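Local structure of fructose-bisphosphate aldolase (Plasmodium falciparum, 4TR9) at residues A[231-245]-A[268-282]. The protein is a class I fructose-bisphosphate aldolase, an enzyme of the TIM-barrel fold, modelled here as an assembly of four chains. Residues are numbered along the deposited sequence; the frame is centred on the assembly and turned at random.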
loop_
_atom_site.group_PDB
_atom_site.type_symbol
_atom_site.label_atom_id
_atom_site.label_comp_id
_atom_site.label_asym_id
_atom_site.label_seq_id
_atom_site.Cartn_x
_atom_site.Cartn_y
_atom_site.Cartn_z
ATOM N N LEU A 231 -1.986 -15.346 -13.678
ATOM C CA LEU A 231 -3.425 -15.520 -13.507
ATOM C C LEU A 231 -3.966 -16.596 -14.441
ATOM O O LEU A 231 -4.950 -17.265 -14.123
ATOM C CB LEU A 231 -4.160 -14.199 -13.742
ATOM C CG LEU A 231 -3.894 -13.088 -12.725
ATOM C CD1 LEU A 231 -4.691 -11.837 -13.069
ATOM C CD2 LEU A 231 -4.222 -13.563 -11.319
ATOM N N GLU A 232 -3.317 -16.763 -15.589
ATOM C CA GLU A 232 -3.724 -17.771 -16.562
ATOM C C GLU A 232 -3.520 -19.184 -16.023
ATOM O O GLU A 232 -4.195 -20.123 -16.444
ATOM C CB GLU A 232 -2.951 -17.599 -17.873
ATOM C CG GLU A 232 -3.262 -16.319 -18.636
ATOM C CD GLU A 232 -2.432 -15.137 -18.174
ATOM O OE1 GLU A 232 -2.104 -15.063 -16.971
ATOM O OE2 GLU A 232 -2.103 -14.280 -19.022
ATOM N N GLY A 233 -2.585 -19.330 -15.091
ATOM C CA GLY A 233 -2.288 -20.628 -14.517
ATOM C C GLY A 233 -2.782 -20.772 -13.092
ATOM O O GLY A 233 -2.268 -21.587 -12.328
ATOM N N ALA A 234 -3.785 -19.981 -12.729
ATOM C CA ALA A 234 -4.316 -20.013 -11.372
ATOM C C ALA A 234 -5.831 -20.178 -11.366
ATOM O O ALA A 234 -6.487 -20.034 -12.397
ATOM C CB ALA A 234 -3.917 -18.751 -10.621
ATOM N N LEU A 235 -6.377 -20.489 -10.194
ATOM C CA LEU A 235 -7.821 -20.589 -10.016
ATOM C C LEU A 235 -8.243 -19.883 -8.734
ATOM O O LEU A 235 -7.448 -19.737 -7.806
ATOM C CB LEU A 235 -8.268 -22.053 -9.985
ATOM C CG LEU A 235 -8.195 -22.838 -11.298
ATOM C CD1 LEU A 235 -8.629 -24.280 -11.083
ATOM C CD2 LEU A 235 -9.041 -22.176 -12.377
ATOM N N LEU A 236 -9.495 -19.445 -8.689
ATOM C CA LEU A 236 -10.024 -18.763 -7.515
ATOM C C LEU A 236 -11.120 -19.591 -6.859
ATOM O O LEU A 236 -12.038 -20.062 -7.530
ATOM C CB LEU A 236 -10.563 -17.382 -7.893
ATOM C CG LEU A 236 -11.147 -16.528 -6.765
ATOM C CD1 LEU A 236 -10.086 -16.201 -5.726
ATOM C CD2 LEU A 236 -11.766 -15.254 -7.322
ATOM N N LYS A 237 -11.022 -19.768 -5.546
ATOM C CA LYS A 237 -12.042 -20.496 -4.801
ATOM C C LYS A 237 -12.661 -19.610 -3.724
ATOM O O LYS A 237 -12.303 -19.706 -2.551
ATOM C CB LYS A 237 -11.456 -21.765 -4.175
ATOM C CG LYS A 237 -12.488 -22.673 -3.519
ATOM C CD LYS A 237 -11.859 -23.964 -3.024
ATOM C CE LYS A 237 -12.893 -24.869 -2.373
ATOM N NZ LYS A 237 -12.305 -26.168 -1.945
ATOM N N PRO A 238 -13.590 -18.731 -4.125
ATOM C CA PRO A 238 -14.253 -17.831 -3.185
ATOM C C PRO A 238 -15.595 -18.380 -2.726
ATOM O O PRO A 238 -16.037 -19.424 -3.208
ATOM C CB PRO A 238 -14.443 -16.569 -4.016
ATOM C CG PRO A 238 -14.739 -17.113 -5.387
ATOM C CD PRO A 238 -13.979 -18.428 -5.513
ATOM N N ASN A 239 -16.236 -17.676 -1.801
ATOM C CA ASN A 239 -17.585 -18.021 -1.385
ATOM C C ASN A 239 -18.604 -17.292 -2.246
ATOM O O ASN A 239 -18.325 -16.210 -2.761
ATOM C CB ASN A 239 -17.800 -17.673 0.087
ATOM C CG ASN A 239 -17.622 -16.194 0.366
ATOM O OD1 ASN A 239 -16.689 -15.565 -0.135
ATOM N ND2 ASN A 239 -18.524 -15.628 1.159
ATOM N N MET A 240 -19.779 -17.887 -2.410
ATOM C CA MET A 240 -20.864 -17.218 -3.112
ATOM C C MET A 240 -21.337 -16.020 -2.299
ATOM O O MET A 240 -21.425 -16.090 -1.074
ATOM C CB MET A 240 -22.026 -18.179 -3.368
ATOM C CG MET A 240 -21.693 -19.328 -4.304
ATOM S SD MET A 240 -23.105 -20.417 -4.565
ATOM C CE MET A 240 -22.414 -21.602 -5.715
ATOM N N VAL A 241 -21.630 -14.917 -2.981
ATOM C CA VAL A 241 -22.123 -13.728 -2.301
ATOM C C VAL A 241 -23.546 -13.968 -1.812
ATOM O O VAL A 241 -24.509 -13.841 -2.571
ATOM C CB VAL A 241 -22.086 -12.490 -3.212
ATOM C CG1 VAL A 241 -22.642 -11.282 -2.479
ATOM C CG2 VAL A 241 -20.663 -12.223 -3.677
ATOM N N THR A 242 -23.667 -14.335 -0.542
ATOM C CA THR A 242 -24.963 -14.628 0.055
ATOM C C THR A 242 -25.166 -13.836 1.338
ATOM O O THR A 242 -24.220 -13.274 1.889
ATOM C CB THR A 242 -25.118 -16.128 0.371
ATOM O OG1 THR A 242 -24.169 -16.506 1.376
ATOM C CG2 THR A 242 -24.891 -16.969 -0.875
ATOM N N ALA A 243 -26.405 -13.798 1.815
ATOM C CA ALA A 243 -26.703 -13.176 3.095
ATOM C C ALA A 243 -26.177 -14.051 4.225
ATOM O O ALA A 243 -25.807 -15.205 4.005
ATOM C CB ALA A 243 -28.197 -12.945 3.246
ATOM N N GLY A 244 -26.140 -13.499 5.432
ATOM C CA GLY A 244 -25.674 -14.241 6.588
ATOM C C GLY A 244 -26.605 -15.383 6.947
ATOM O O GLY A 244 -27.773 -15.387 6.557
ATOM N N TYR A 245 -26.085 -16.354 7.691
ATOM C CA TYR A 245 -26.878 -17.503 8.115
ATOM C C TYR A 245 -27.972 -17.089 9.093
ATOM O O TYR A 245 -29.045 -17.689 9.126
ATOM C CB TYR A 245 -25.982 -18.569 8.750
ATOM C CG TYR A 245 -25.100 -19.303 7.763
ATOM C CD1 TYR A 245 -25.466 -19.422 6.428
ATOM C CD2 TYR A 245 -23.901 -19.878 8.167
ATOM C CE1 TYR A 245 -24.663 -20.093 5.523
ATOM C CE2 TYR A 245 -23.091 -20.550 7.270
ATOM C CZ TYR A 245 -23.477 -20.655 5.950
ATOM O OH TYR A 245 -22.672 -21.323 5.055
ATOM N N VAL A 268 -12.397 -9.600 -10.708
ATOM C CA VAL A 268 -11.614 -10.689 -11.293
ATOM C C VAL A 268 -11.287 -10.486 -12.772
ATOM O O VAL A 268 -12.178 -10.524 -13.619
ATOM C CB VAL A 268 -12.343 -12.041 -11.145
ATOM C CG1 VAL A 268 -11.502 -13.159 -11.737
ATOM C CG2 VAL A 268 -12.659 -12.321 -9.684
ATOM N N PRO A 269 -9.996 -10.284 -13.086
ATOM C CA PRO A 269 -9.530 -10.143 -14.471
ATOM C C PRO A 269 -9.779 -11.405 -15.295
ATOM O O PRO A 269 -9.616 -12.510 -14.776
ATOM C CB PRO A 269 -8.026 -9.883 -14.314
ATOM C CG PRO A 269 -7.865 -9.381 -12.920
ATOM C CD PRO A 269 -8.898 -10.110 -12.120
ATOM N N PRO A 270 -10.169 -11.238 -16.570
ATOM C CA PRO A 270 -10.506 -12.327 -17.495
ATOM C C PRO A 270 -9.362 -13.310 -17.751
ATOM O O PRO A 270 -9.613 -14.398 -18.271
ATOM C CB PRO A 270 -10.866 -11.586 -18.787
ATOM C CG PRO A 270 -11.291 -10.237 -18.339
ATOM C CD PRO A 270 -10.406 -9.918 -17.175
ATOM N N ALA A 271 -8.135 -12.932 -17.403
ATOM C CA ALA A 271 -6.983 -13.814 -17.580
ATOM C C ALA A 271 -7.139 -15.082 -16.751
ATOM O O ALA A 271 -6.631 -16.142 -17.115
ATOM C CB ALA A 271 -5.699 -13.097 -17.209
ATOM N N LEU A 272 -7.839 -14.962 -15.628
ATOM C CA LEU A 272 -8.160 -16.116 -14.805
ATOM C C LEU A 272 -9.119 -17.017 -15.572
ATOM O O LEU A 272 -10.225 -16.601 -15.911
ATOM C CB LEU A 272 -8.772 -15.680 -13.473
ATOM C CG LEU A 272 -8.743 -16.705 -12.339
ATOM C CD1 LEU A 272 -7.321 -16.902 -11.836
ATOM C CD2 LEU A 272 -9.660 -16.279 -11.207
ATOM N N PRO A 273 -8.693 -18.257 -15.854
ATOM C CA PRO A 273 -9.459 -19.179 -16.700
ATOM C C PRO A 273 -10.805 -19.571 -16.099
ATOM O O PRO A 273 -11.736 -19.880 -16.842
ATOM C CB PRO A 273 -8.537 -20.399 -16.811
ATOM C CG PRO A 273 -7.681 -20.334 -15.599
ATOM C CD PRO A 273 -7.459 -18.876 -15.341
ATOM N N GLY A 274 -10.910 -19.555 -14.774
ATOM C CA GLY A 274 -12.153 -19.926 -14.125
ATOM C C GLY A 274 -12.209 -19.657 -12.634
ATOM O O GLY A 274 -11.213 -19.288 -12.011
ATOM N N VAL A 275 -13.395 -19.846 -12.066
ATOM C CA VAL A 275 -13.620 -19.667 -10.638
ATOM C C VAL A 275 -14.380 -20.864 -10.073
ATOM O O VAL A 275 -15.468 -21.196 -10.543
ATOM C CB VAL A 275 -14.405 -18.373 -10.348
ATOM C CG1 VAL A 275 -14.928 -18.368 -8.925
ATOM C CG2 VAL A 275 -13.538 -17.152 -10.615
ATOM N N VAL A 276 -13.798 -21.513 -9.070
ATOM C CA VAL A 276 -14.401 -22.701 -8.477
ATOM C C VAL A 276 -15.008 -22.400 -7.105
ATOM O O VAL A 276 -14.295 -22.284 -6.110
ATOM C CB VAL A 276 -13.370 -23.844 -8.352
ATOM C CG1 VAL A 276 -13.242 -24.584 -9.670
ATOM C CG2 VAL A 276 -12.014 -23.305 -7.911
ATOM N N PHE A 277 -16.330 -22.277 -7.059
ATOM C CA PHE A 277 -17.021 -21.931 -5.820
ATOM C C PHE A 277 -16.956 -23.043 -4.777
ATOM O O PHE A 277 -16.847 -24.222 -5.112
ATOM C CB PHE A 277 -18.485 -21.586 -6.104
ATOM C CG PHE A 277 -18.668 -20.310 -6.869
ATOM C CD1 PHE A 277 -18.520 -19.085 -6.240
ATOM C CD2 PHE A 277 -18.995 -20.333 -8.213
ATOM C CE1 PHE A 277 -18.689 -17.907 -6.940
ATOM C CE2 PHE A 277 -19.166 -19.158 -8.919
ATOM C CZ PHE A 277 -19.012 -17.944 -8.281
ATOM N N LEU A 278 -17.024 -22.651 -3.509
ATOM C CA LEU A 278 -17.079 -23.606 -2.411
ATOM C C LEU A 278 -18.500 -23.682 -1.863
ATOM O O LEU A 278 -19.193 -22.669 -1.774
ATOM C CB LEU A 278 -16.085 -23.225 -1.311
ATOM C CG LEU A 278 -16.163 -21.820 -0.704
ATOM C CD1 LEU A 278 -17.041 -21.799 0.541
ATOM C CD2 LEU A 278 -14.769 -21.295 -0.391
ATOM N N SER A 279 -18.930 -24.886 -1.501
ATOM C CA SER A 279 -20.290 -25.101 -1.020
ATOM C C SER A 279 -20.520 -24.432 0.330
ATOM O O SER A 279 -21.587 -23.870 0.577
ATOM C CB SER A 279 -20.593 -26.599 -0.922
ATOM O OG SER A 279 -19.685 -27.251 -0.052
ATOM N N GLY A 280 -19.516 -24.488 1.198
ATOM C CA GLY A 280 -19.629 -23.916 2.527
ATOM C C GLY A 280 -20.626 -24.680 3.375
ATOM O O GLY A 280 -20.601 -25.909 3.415
ATOM N N GLY A 281 -21.510 -23.952 4.048
ATOM C CA GLY A 281 -22.521 -24.570 4.886
ATOM C C GLY A 281 -23.827 -24.821 4.156
ATOM O O GLY A 281 -24.801 -25.278 4.755
ATOM N N GLN A 282 -23.849 -24.523 2.861
ATOM C CA GLN A 282 -25.050 -24.711 2.051
ATOM C C GLN A 282 -25.416 -26.184 1.940
ATOM O O GLN A 282 -24.545 -27.053 1.978
ATOM C CB GLN A 282 -24.859 -24.124 0.651
ATOM C CG GLN A 282 -24.541 -22.642 0.620
ATOM C CD GLN A 282 -24.318 -22.132 -0.789
ATOM O OE1 GLN A 282 -25.019 -22.527 -1.722
ATOM N NE2 GLN A 282 -23.333 -21.257 -0.954
HETATM O O HOH W 1 -20.154 -20.382 -1.566
#
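L236 and V275 bridge strands 235-236 and 274-277, neighbouring parallel strands of the TIM barrel, joined in sequence by helix 253-267 in a beta-alpha-beta crossover. The backbone link is short: V276 N donates to L236 O at 2.8 Å, and a weak bond follows from L278 N to P238 O. Further on, a water accepts from M240 N and donates to L278 O.

Apolar packing lines the side towards helices 206-226 and 253-267. With CG anti to the backbone N (chi1 -180°), L236 lies alongside V275; its CB meets L272 CD2 at 3.6 Å and its CD2 touches V268 CG2. V275 CG1 rests against P238 CD at 3.5 Å and also sits over the centre of one F277 ring face. M240 runs extended across F277 at about a right angle, CG packing 3.7 Å from ring atom CD1; its SD, 5.4 Å from the ring centroid and oblique to the ring, makes a Met-aromatic contact.

The K237 chain leaves on the other side, towards the barrel interior. Its CG passes 3.2 Å from V276 O and its CE 3.7 Å from L278 CB, while NZ makes weak hydrogen bonds to S307 and the bound 38D. At the strands' N-terminal end E232 folds over A271 and forms a salt bridge with R266 of the second subunit. At the far end, G281 N makes a weak, bent hydrogen bond of 3.0 Å to Y245 OH.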